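Local coordinates for protein JamJ (Lyngbya majuscula, PDB 5DOZ) that probably acts as an NADPH-dependent enoyl reductase domain of a polyketide synthase, linked to cyclopropane formation, at residues R157-A162 with F183-P188; G222-F227 with E246-E251; I172-F177 with K302-L307. All coordinates share one frame; numbering follows the deposited sequence.

Contact 1: residues R157-A162 with F183-P188; sequences RVLIHA and FATTSP. With NDP (NADPH dihydro-nicotinamide-adenine-dinucleotide phosphate), chain E.
R157 lays the aliphatic part of its side chain beside the ring of F183, the two running the same way, with CD of R157 3.7 Å from CE1 of F183. Guanidinium and ring planes stand 63° apart, and the charged end travels on to bond the carbonyl of G222 through NE. At V158 the carbonyl oxygen takes the first rung of the ladder, from the amide of F183 (V158 O to F183 N, 2.8 Å). In L159, CG anti to the backbone N (chi1 168°) and the turn at chi2 bring CD1 toward the neighbouring strand, to 3.2 Å from the carbonyl O of F183 and also near CB of F183 and CG2 of T185. The same carbonyl receives the amide of I160, whose own oxygen accepts a weak bond from the amide of T185. These strands run parallel, with helix 166-177 between them in sequence: the first beta-alpha-beta unit of a Rossmann-type, NADPH-binding domain. On leaving the strand, H161 turns the edge of its imidazole to T185, ND1 and OG1 being 2.8 Å apart with the hydroxyl in the ring plane; NE2 is held by N239, and both nitrogens together fix the ring's rotation. A162 adds a weak bond from its amide to that OG1, and its CB meets the adenosine ribose of NADPH at O4B, 3.4 Å away. Across from this turn the strand 181-186 ends at the 2'-phosphate. OG1 of T186, anti to its own amide nitrogen (chi1 -170°), lies 2.5 Å from O2X of NADPH, very short for a hydrogen bond and doubtful in its exact length, while S187 gives OG to O1X of NADPH at 2.7 Å and a weak amide bond to O2X; S205 and R206 also bond the cofactor.

Contact 2: residues G222-F227 with E246-E251; sequences GVDVIF and EGRYIE
D224 and R248 start the pairing of two parallel strands: the amide N of R248 donates to the carbonyl O of D224 over 2.8 Å. I226 then donates to the carbonyl of R248 and accepts from the amide of I250, so a single residue carries both of the following rungs. Side chains reinforce the ladder on the face shared by V225, F227, R248 and I250. There the R248 chain, bent at chi2 and chi3, folds back so that CG2 of V225 sits 3.6 Å above one face of the R248 guanidinium, displaced toward its rim. NH2 of R248 comes within 3.5 Å of CB of D224, yet the carboxylate itself stays too distant for a salt bridge; NH2 instead forms a salt bridge with OE2 of E156, and NH1 bonds the carbonyl of A150, which together hold the group in place. Farther along, CD1 of I250 touches CG1 of V225 at 3.7 Å. The CG2 branch of I250, anti to the backbone N, meets CD1 of F227 at 4.0 Å.

Y249 lies on the other face with I226; its hydroxyl oxygen accepts a hydrogen bond from ND2 of N239, which helps position the ring. Both side chains pack against helix 235-242, touching it at V242 (I226) and at I236 and L240 (Y249). These are the fourth and fifth strands in sequence of the six-stranded parallel sheet of the Rossmann-type domain: 223-228 has strand 157-160 along its other edge, whereas 247-251 is followed outward by strand 271-274.

Contact 3: residues I172-F177 with K302-L307; sequences IQLAQF and KELHPL
Q173 reaches from helix 166-177 to the loop that follows helix 296-300. Its CB meets CD2 of L304 at 4.0 Å. CG sits anti to the carbonyl carbon (chi1 -80°), and the chain runs extended from there, delivering the terminal amide to the backbone of H305. OE1 accepts the amide of H305, N to OE1 2.7 Å, in the plane of the glutamine's own carbonyl, on a lone pair of OE1. NE2 in turn donates to the carbonyl O of H305 over 2.8 Å; the acceptor lies close to the glutamine's amide plane, although the donor stands 38° out of the carbonyl plane of H305. One side-chain amide thus grips both polar backbone atoms of a single residue, much as a neighbouring strand would, and so cannot easily flip. OE1 has a second donor, a water that also bonds the carbonyl of E303, while NE2 touches CD2 of L307.

Helix 166-177 is the crossover helix of the beta-alpha-beta unit between strands 157-160 and 181-186 in the Rossmann-type domain, joined here to the loop before strand 309-313. Segment 302-307 begins with K302, the C-prime residue of the Schellman motif that ends helix 296-300. Next along the helix from Q173, L174 crosses L304 at about a right angle, CD2 of L174 meeting CD1 of L304 at 3.7 Å. A turn on from Q173, CB of E303 makes an off-centre CH-pi contact with F177, 4.2 Å from the ring centroid. Helix 136-149 backs this region, with F139 against Q173 and L307 and A142 against L174.

Following the chain from the N terminus, the first segment met is strand 157-160, and contact 1 closes a short loop by joining it to strand 181-186 across helix 166-177. That helix supplies the first half of contact 3, so contacts 1 and 3 alternate along the chain, and they touch where the strand packs on the helix. Contact 2 opens only after contact 1 has closed and pairs 222-227 with 246-251, nested within the long loop that contact 3 completes at 302-307. Contacts 1 and 2 are neighbours in one parallel sheet, through L159 and strand 223-228, whereas contacts 2 and 3 do not touch. Contact 3 ties the nucleotide-binding domain's helix to the loop leading into strand 309-313 of the mixed sheet.

Contact 1: residues R157-A162 with F183-P188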
loop_
_atom_site.group_PDB
_atom_site.type_symbol
_atom_site.label_atom_id
_atom_site.label_comp_id
_atom_site.label_asym_id
_atom_site.label_seq_id
_atom_site.Cartn_x
_atom_site.Cartn_y
_atom_site.Cartn_z
ATOM N N ARG A 157 -17.427 4.073 13.739
ATOM C CA ARG A 157 -16.118 4.023 14.380
ATOM C C ARG A 157 -15.242 2.998 13.679
ATOM O O ARG A 157 -15.673 1.873 13.425
ATOM C CB ARG A 157 -16.259 3.735 15.877
ATOM C CG ARG A 157 -17.125 4.764 16.595
ATOM C CD ARG A 157 -17.128 4.597 18.109
ATOM N NE ARG A 157 -17.849 3.402 18.542
ATOM C CZ ARG A 157 -19.169 3.323 18.696
ATOM N NH1 ARG A 157 -19.954 4.366 18.449
ATOM N NH2 ARG A 157 -19.707 2.183 19.094
ATOM N N VAL A 158 -14.024 3.413 13.336
ATOM C CA VAL A 158 -13.078 2.559 12.624
ATOM C C VAL A 158 -11.757 2.435 13.384
ATOM O O VAL A 158 -11.216 3.428 13.873
ATOM C CB VAL A 158 -12.837 3.038 11.161
ATOM C CG1 VAL A 158 -12.268 4.453 11.111
ATOM C CG2 VAL A 158 -11.938 2.068 10.404
ATOM N N LEU A 159 -11.259 1.207 13.491
ATOM C CA LEU A 159 -9.923 0.966 14.023
ATOM C C LEU A 159 -8.934 0.725 12.887
ATOM O O LEU A 159 -9.156 -0.130 12.024
ATOM C CB LEU A 159 -9.913 -0.213 15.007
ATOM C CG LEU A 159 -8.550 -0.780 15.446
ATOM C CD1 LEU A 159 -7.801 0.203 16.338
ATOM C CD2 LEU A 159 -8.710 -2.126 16.143
ATOM N N ILE A 160 -7.848 1.492 12.897
ATOM C CA ILE A 160 -6.750 1.309 11.951
ATOM C C ILE A 160 -5.477 0.945 12.721
ATOM O O ILE A 160 -4.965 1.755 13.502
ATOM C CB ILE A 160 -6.511 2.573 11.090
ATOM C CG1 ILE A 160 -7.793 2.971 10.339
ATOM C CG2 ILE A 160 -5.365 2.343 10.106
ATOM C CD1 ILE A 160 -7.830 4.420 9.894
ATOM N N HIS A 161 -4.979 -0.272 12.493
ATOM C CA HIS A 161 -3.764 -0.767 13.150
ATOM C C HIS A 161 -2.482 -0.267 12.486
ATOM O O HIS A 161 -2.464 0.010 11.288
ATOM C CB HIS A 161 -3.754 -2.300 13.173
ATOM C CG HIS A 161 -4.441 -2.895 14.364
ATOM N ND1 HIS A 161 -4.210 -2.461 15.651
ATOM C CD2 HIS A 161 -5.326 -3.917 14.465
ATOM C CE1 HIS A 161 -4.939 -3.172 16.492
ATOM N NE2 HIS A 161 -5.626 -4.063 15.800
ATOM N N ALA A 162 -1.406 -0.164 13.268
ATOM C CA ALA A 162 -0.085 0.195 12.729
ATOM C C ALA A 162 -0.201 1.405 11.788
ATOM O O ALA A 162 0.294 1.397 10.652
ATOM C CB ALA A 162 0.528 -1.004 12.017
ATOM N N PHE A 183 -9.965 5.238 15.557
ATOM C CA PHE A 183 -9.234 4.662 16.681
ATOM C C PHE A 183 -7.912 4.127 16.130
ATOM O O PHE A 183 -7.897 3.222 15.293
ATOM C CB PHE A 183 -10.051 3.536 17.327
ATOM C CG PHE A 183 -11.266 4.013 18.088
ATOM C CD1 PHE A 183 -12.321 4.647 17.436
ATOM C CD2 PHE A 183 -11.361 3.811 19.463
ATOM C CE1 PHE A 183 -13.436 5.080 18.139
ATOM C CE2 PHE A 183 -12.480 4.239 20.174
ATOM C CZ PHE A 183 -13.517 4.877 19.510
ATOM N N ALA A 184 -6.798 4.699 16.572
ATOM C CA ALA A 184 -5.496 4.329 16.018
ATOM C C ALA A 184 -4.612 3.597 17.023
ATOM O O ALA A 184 -4.722 3.804 18.228
ATOM C CB ALA A 184 -4.784 5.557 15.468
ATOM N N THR A 185 -3.766 2.708 16.513
ATOM C CA THR A 185 -2.703 2.105 17.308
ATOM C C THR A 185 -1.376 2.327 16.594
ATOM O O THR A 185 -1.311 2.269 15.370
ATOM C CB THR A 185 -2.903 0.590 17.537
ATOM O OG1 THR A 185 -2.792 -0.109 16.289
ATOM C CG2 THR A 185 -4.249 0.296 18.196
ATOM N N THR A 186 -0.329 2.583 17.372
ATOM C CA THR A 186 1.017 2.805 16.851
ATOM C C THR A 186 2.055 2.481 17.936
ATOM O O THR A 186 1.696 2.208 19.083
ATOM C CB THR A 186 1.192 4.251 16.312
ATOM O OG1 THR A 186 2.434 4.362 15.610
ATOM C CG2 THR A 186 1.163 5.275 17.439
ATOM N N SER A 187 3.333 2.494 17.573
ATOM C CA SER A 187 4.406 2.293 18.555
ATOM C C SER A 187 4.534 3.522 19.470
ATOM O O SER A 187 4.170 4.632 19.062
ATOM C CB SER A 187 5.731 1.975 17.853
ATOM O OG SER A 187 5.992 2.883 16.802
ATOM N N PRO A 188 5.019 3.328 20.717
ATOM C CA PRO A 188 5.077 4.418 21.697
ATOM C C PRO A 188 5.742 5.699 21.196
ATOM O O PRO A 188 5.190 6.783 21.390
ATOM C CB PRO A 188 5.870 3.802 22.852
ATOM C CG PRO A 188 5.487 2.367 22.800
ATOM C CD PRO A 188 5.400 2.040 21.333
HETATM P PA NDP E . 4.700 -0.237 6.328
HETATM O O1A NDP E . 6.042 -0.933 6.447
HETATM O O2A NDP E . 4.634 1.227 5.984
HETATM O O5B NDP E . 3.913 -0.409 7.721
HETATM C C5B NDP E . 4.288 -1.380 8.691
HETATM C C4B NDP E . 3.873 -0.830 10.044
HETATM O O4B NDP E . 3.609 -1.922 10.931
HETATM C C3B NDP E . 4.958 0.012 10.709
HETATM O O3B NDP E . 4.789 1.411 10.462
HETATM C C2B NDP E . 4.748 -0.253 12.177
HETATM O O2B NDP E . 3.943 0.792 12.702
HETATM C C1B NDP E . 3.938 -1.534 12.261
HETATM N N9A NDP E . 4.707 -2.617 12.903
HETATM C C8A NDP E . 5.991 -2.933 12.671
HETATM N N7A NDP E . 6.365 -3.983 13.435
HETATM C C5A NDP E . 5.297 -4.351 14.170
HETATM C C6A NDP E . 4.993 -5.388 15.182
HETATM N N6A NDP E . 5.936 -6.274 15.570
HETATM N N1A NDP E . 3.740 -5.422 15.704
HETATM C C2A NDP E . 2.784 -4.552 15.331
HETATM N N3A NDP E . 2.998 -3.588 14.417
HETATM C C4A NDP E . 4.207 -3.445 13.814
HETATM O O3 NDP E . 3.767 -1.093 5.333
HETATM P PN NDP E . 2.427 -0.590 4.595
HETATM O O1N NDP E . 1.704 0.407 5.449
HETATM O O2N NDP E . 2.769 -0.237 3.174
HETATM O O5D NDP E . 1.530 -1.929 4.553
HETATM C C5D NDP E . 1.163 -2.631 5.748
HETATM C C4D NDP E . 0.850 -4.094 5.435
HETATM O O4D NDP E . -0.140 -4.199 4.407
HETATM C C3D NDP E . 2.056 -4.851 4.916
HETATM O O3D NDP E . 2.006 -6.161 5.477
HETATM C C2D NDP E . 1.853 -4.906 3.413
HETATM O O2D NDP E . 2.515 -6.009 2.774
HETATM C C1D NDP E . 0.341 -4.971 3.304
HETATM N N1N NDP E . -0.159 -4.412 2.047
HETATM C C2N NDP E . -1.086 -5.110 1.376
HETATM C C3N NDP E . -1.814 -4.544 0.337
HETATM C C7N NDP E . -3.005 -5.273 -0.219
HETATM O O7N NDP E . -3.362 -5.094 -1.372
HETATM N N7N NDP E . -3.663 -6.114 0.575
HETATM C C4N NDP E . -1.317 -3.273 -0.321
HETATM C C5N NDP E . -0.396 -2.560 0.561
HETATM C C6N NDP E . 0.212 -3.180 1.652
HETATM P P2B NDP E . 3.947 1.132 14.263
HETATM O O1X NDP E . 5.389 1.450 14.587
HETATM O O2X NDP E . 3.016 2.303 14.323
HETATM O O3X NDP E . 3.415 -0.112 14.930
#

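Contact 2: residues G222-F227 with E246-E251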
loop_
_atom_site.group_PDB
_atom_site.type_symbol
_atom_site.label_atom_id
_atom_site.label_comp_id
_atom_site.label_asym_id
_atom_site.label_seq_id
_atom_site.Cartn_x
_atom_site.Cartn_y
_atom_site.Cartn_z
ATOM N N GLY A 222 -17.585 -1.500 20.761
ATOM C CA GLY A 222 -16.430 -1.695 19.896
ATOM C C GLY A 222 -16.535 -0.845 18.649
ATOM O O GLY A 222 -17.124 0.237 18.672
ATOM N N VAL A 223 -15.969 -1.345 17.557
ATOM C CA VAL A 223 -15.906 -0.606 16.301
ATOM C C VAL A 223 -16.641 -1.337 15.185
ATOM O O VAL A 223 -16.641 -2.567 15.127
ATOM C CB VAL A 223 -14.442 -0.322 15.864
ATOM C CG1 VAL A 223 -13.797 0.714 16.771
ATOM C CG2 VAL A 223 -13.612 -1.601 15.829
ATOM N N ASP A 224 -17.244 -0.566 14.287
ATOM C CA ASP A 224 -17.987 -1.115 13.154
ATOM C C ASP A 224 -17.057 -1.623 12.054
ATOM O O ASP A 224 -17.423 -2.510 11.282
ATOM C CB ASP A 224 -18.940 -0.056 12.598
ATOM C CG ASP A 224 -19.888 0.472 13.651
ATOM O OD1 ASP A 224 -20.766 -0.301 14.102
ATOM O OD2 ASP A 224 -19.753 1.655 14.036
ATOM N N VAL A 225 -15.857 -1.051 11.991
ATOM C CA VAL A 225 -14.889 -1.381 10.949
ATOM C C VAL A 225 -13.479 -1.505 11.528
ATOM O O VAL A 225 -13.045 -0.651 12.304
ATOM C CB VAL A 225 -14.891 -0.317 9.820
ATOM C CG1 VAL A 225 -13.896 -0.682 8.723
ATOM C CG2 VAL A 225 -16.288 -0.148 9.225
ATOM N N ILE A 226 -12.779 -2.577 11.158
ATOM C CA ILE A 226 -11.338 -2.684 11.398
ATOM C C ILE A 226 -10.590 -2.713 10.066
ATOM O O ILE A 226 -10.961 -3.456 9.153
ATOM C CB ILE A 226 -10.960 -3.932 12.228
ATOM C CG1 ILE A 226 -11.662 -3.905 13.588
ATOM C CG2 ILE A 226 -9.451 -4.001 12.449
ATOM C CD1 ILE A 226 -11.456 -5.154 14.414
ATOM N N PHE A 227 -9.544 -1.893 9.970
ATOM C CA PHE A 227 -8.622 -1.906 8.841
ATOM C C PHE A 227 -7.317 -2.498 9.371
ATOM O O PHE A 227 -6.548 -1.814 10.054
ATOM C CB PHE A 227 -8.434 -0.478 8.316
ATOM C CG PHE A 227 -7.541 -0.368 7.107
ATOM C CD1 PHE A 227 -8.043 -0.590 5.830
ATOM C CD2 PHE A 227 -6.205 -0.003 7.244
ATOM C CE1 PHE A 227 -7.227 -0.472 4.714
ATOM C CE2 PHE A 227 -5.383 0.115 6.132
ATOM C CZ PHE A 227 -5.896 -0.120 4.867
ATOM N N GLU A 246 -22.317 -7.124 13.410
ATOM C CA GLU A 246 -22.353 -6.885 11.960
ATOM C C GLU A 246 -21.084 -6.191 11.459
ATOM O O GLU A 246 -21.003 -5.830 10.287
ATOM C CB GLU A 246 -23.589 -6.071 11.531
ATOM C CG GLU A 246 -24.939 -6.581 12.017
ATOM C CD GLU A 246 -26.059 -5.588 11.733
ATOM O OE1 GLU A 246 -26.583 -5.581 10.602
ATOM O OE2 GLU A 246 -26.421 -4.810 12.639
ATOM N N GLY A 247 -20.101 -6.005 12.339
ATOM C CA GLY A 247 -18.844 -5.324 11.985
ATOM C C GLY A 247 -18.163 -5.863 10.737
ATOM O O GLY A 247 -18.427 -6.990 10.318
ATOM N N ARG A 248 -17.285 -5.057 10.143
ATOM C CA ARG A 248 -16.617 -5.417 8.896
ATOM C C ARG A 248 -15.091 -5.472 9.050
ATOM O O ARG A 248 -14.467 -4.514 9.521
ATOM C CB ARG A 248 -17.023 -4.448 7.783
ATOM C CG ARG A 248 -18.488 -4.562 7.379
ATOM C CD ARG A 248 -19.076 -3.190 7.094
ATOM N NE ARG A 248 -19.689 -2.614 8.284
ATOM C CZ ARG A 248 -19.897 -1.314 8.483
ATOM N NH1 ARG A 248 -19.526 -0.414 7.576
ATOM N NH2 ARG A 248 -20.473 -0.912 9.612
ATOM N N TYR A 249 -14.507 -6.603 8.653
ATOM C CA TYR A 249 -13.089 -6.884 8.883
ATOM C C TYR A 249 -12.301 -6.806 7.583
ATOM O O TYR A 249 -12.322 -7.743 6.783
ATOM C CB TYR A 249 -12.915 -8.279 9.502
ATOM C CG TYR A 249 -11.579 -8.528 10.184
ATOM C CD1 TYR A 249 -10.370 -8.079 9.627
ATOM C CD2 TYR A 249 -11.520 -9.254 11.365
ATOM C CE1 TYR A 249 -9.154 -8.323 10.254
ATOM C CE2 TYR A 249 -10.313 -9.505 11.998
ATOM C CZ TYR A 249 -9.134 -9.037 11.445
ATOM O OH TYR A 249 -7.948 -9.295 12.093
ATOM N N ILE A 250 -11.608 -5.688 7.379
ATOM C CA ILE A 250 -10.709 -5.533 6.240
ATOM C C ILE A 250 -9.323 -6.049 6.621
ATOM O O ILE A 250 -8.622 -5.438 7.432
ATOM C CB ILE A 250 -10.584 -4.061 5.796
ATOM C CG1 ILE A 250 -11.959 -3.398 5.695
ATOM C CG2 ILE A 250 -9.826 -3.964 4.475
ATOM C CD1 ILE A 250 -11.915 -1.888 5.835
ATOM N N GLU A 251 -8.945 -7.181 6.037
ATOM C CA GLU A 251 -7.634 -7.771 6.251
ATOM C C GLU A 251 -6.792 -7.598 4.990
ATOM O O GLU A 251 -7.188 -8.057 3.921
ATOM C CB GLU A 251 -7.781 -9.255 6.601
ATOM C CG GLU A 251 -6.464 -9.974 6.823
ATOM C CD GLU A 251 -5.760 -9.526 8.087
ATOM O OE1 GLU A 251 -6.290 -9.799 9.188
ATOM O OE2 GLU A 251 -4.673 -8.904 7.976
#

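Contact 3: residues I172-F177 with K302-L307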
loop_
_atom_site.group_PDB
_atom_site.type_symbol
_atom_site.label_atom_id
_atom_site.label_comp_id
_atom_site.label_asym_id
_atom_site.label_seq_id
_atom_site.Cartn_x
_atom_site.Cartn_y
_atom_site.Cartn_z
ATOM N N ILE A 172 -6.217 6.730 7.585
ATOM C CA ILE A 172 -6.477 7.835 8.502
ATOM C C ILE A 172 -7.113 9.005 7.749
ATOM O O ILE A 172 -8.226 9.405 8.066
ATOM C CB ILE A 172 -5.196 8.296 9.240
ATOM C CG1 ILE A 172 -4.830 7.307 10.347
ATOM C CG2 ILE A 172 -5.383 9.688 9.838
ATOM C CD1 ILE A 172 -3.426 7.485 10.887
ATOM N N GLN A 173 -6.410 9.532 6.746
ATOM C CA GLN A 173 -6.923 10.641 5.935
ATOM C C GLN A 173 -8.308 10.366 5.360
ATOM O O GLN A 173 -9.176 11.228 5.398
ATOM C CB GLN A 173 -5.961 10.982 4.796
ATOM C CG GLN A 173 -4.777 11.832 5.218
ATOM C CD GLN A 173 -4.093 12.495 4.037
ATOM O OE1 GLN A 173 -4.688 13.326 3.352
ATOM N NE2 GLN A 173 -2.835 12.136 3.798
ATOM N N LEU A 174 -8.509 9.165 4.826
ATOM C CA LEU A 174 -9.795 8.813 4.231
ATOM C C LEU A 174 -10.910 8.738 5.269
ATOM O O LEU A 174 -11.972 9.332 5.085
ATOM C CB LEU A 174 -9.695 7.520 3.414
ATOM C CG LEU A 174 -8.936 7.629 2.083
ATOM C CD1 LEU A 174 -8.887 6.278 1.391
ATOM C CD2 LEU A 174 -9.566 8.665 1.160
ATOM N N ALA A 175 -10.655 8.035 6.369
ATOM C CA ALA A 175 -11.664 7.860 7.415
ATOM C C ALA A 175 -12.140 9.192 8.001
ATOM O O ALA A 175 -13.346 9.388 8.190
ATOM C CB ALA A 175 -11.151 6.939 8.511
ATOM N N GLN A 176 -11.200 10.097 8.272
ATOM C CA GLN A 176 -11.522 11.412 8.843
ATOM C C GLN A 176 -12.299 12.291 7.862
ATOM O O GLN A 176 -13.282 12.930 8.243
ATOM C CB GLN A 176 -10.254 12.137 9.317
ATOM C CG GLN A 176 -9.577 11.487 10.517
ATOM C CD GLN A 176 -8.406 12.296 11.042
ATOM O OE1 GLN A 176 -7.558 12.762 10.275
ATOM N NE2 GLN A 176 -8.346 12.460 12.356
ATOM N N PHE A 177 -11.862 12.307 6.600
ATOM C CA PHE A 177 -12.547 13.065 5.548
ATOM C C PHE A 177 -13.951 12.519 5.277
ATOM O O PHE A 177 -14.834 13.254 4.830
ATOM C CB PHE A 177 -11.707 13.087 4.261
ATOM C CG PHE A 177 -12.360 13.809 3.110
ATOM C CD1 PHE A 177 -12.749 15.143 3.229
ATOM C CD2 PHE A 177 -12.566 13.160 1.896
ATOM C CE1 PHE A 177 -13.346 15.806 2.167
ATOM C CE2 PHE A 177 -13.159 13.817 0.828
ATOM C CZ PHE A 177 -13.551 15.142 0.962
ATOM N N LYS A 302 -7.389 19.819 -2.567
ATOM C CA LYS A 302 -6.557 19.721 -1.355
ATOM C C LYS A 302 -7.327 19.299 -0.105
ATOM O O LYS A 302 -7.073 19.786 1.002
ATOM C CB LYS A 302 -5.756 21.013 -1.126
ATOM C CG LYS A 302 -4.634 21.225 -2.134
ATOM C CD LYS A 302 -3.792 22.450 -1.802
ATOM C CE LYS A 302 -2.500 22.444 -2.614
ATOM N NZ LYS A 302 -1.626 23.620 -2.344
ATOM N N GLU A 303 -8.268 18.381 -0.304
ATOM C CA GLU A 303 -9.025 17.772 0.782
ATOM C C GLU A 303 -8.276 16.531 1.279
ATOM O O GLU A 303 -8.297 16.215 2.470
ATOM C CB GLU A 303 -10.452 17.449 0.315
ATOM C CG GLU A 303 -11.238 18.697 -0.087
ATOM C CD GLU A 303 -12.516 18.418 -0.872
ATOM O OE1 GLU A 303 -12.479 17.667 -1.871
ATOM O OE2 GLU A 303 -13.569 18.984 -0.500
ATOM N N LEU A 304 -7.610 15.836 0.358
ATOM C CA LEU A 304 -6.646 14.802 0.718
ATOM C C LEU A 304 -5.249 15.304 0.375
ATOM O O LEU A 304 -5.084 16.138 -0.518
ATOM C CB LEU A 304 -6.935 13.480 -0.002
ATOM C CG LEU A 304 -8.231 12.722 0.300
ATOM C CD1 LEU A 304 -8.385 11.581 -0.698
ATOM C CD2 LEU A 304 -8.273 12.203 1.735
ATOM N N HIS A 305 -4.254 14.803 1.099
ATOM C CA HIS A 305 -2.889 15.278 0.960
ATOM C C HIS A 305 -1.906 14.125 0.782
ATOM O O HIS A 305 -2.174 13.010 1.236
ATOM C CB HIS A 305 -2.494 16.125 2.183
ATOM C CG HIS A 305 -3.285 17.389 2.318
ATOM N ND1 HIS A 305 -4.300 17.540 3.240
ATOM C CD2 HIS A 305 -3.228 18.554 1.629
ATOM C CE1 HIS A 305 -4.826 18.746 3.121
ATOM N NE2 HIS A 305 -4.195 19.381 2.150
ATOM N N PRO A 306 -0.766 14.388 0.115
ATOM C CA PRO A 306 0.312 13.407 0.086
ATOM C C PRO A 306 0.720 13.035 1.505
ATOM O O PRO A 306 0.548 13.831 2.430
ATOM C CB PRO A 306 1.457 14.150 -0.619
ATOM C CG PRO A 306 1.056 15.592 -0.655
ATOM C CD PRO A 306 -0.437 15.582 -0.687
ATOM N N LEU A 307 1.237 11.826 1.676
ATOM C CA LEU A 307 1.690 11.378 2.981
ATOM C C LEU A 307 3.004 12.060 3.374
ATOM O O LEU A 307 3.710 12.599 2.519
ATOM C CB LEU A 307 1.859 9.852 2.993
ATOM C CG LEU A 307 0.657 8.977 2.611
ATOM C CD1 LEU A 307 1.032 7.511 2.712
ATOM C CD2 LEU A 307 -0.571 9.281 3.459
HETATM O O HOH W 1 -7.047 14.501 4.635
#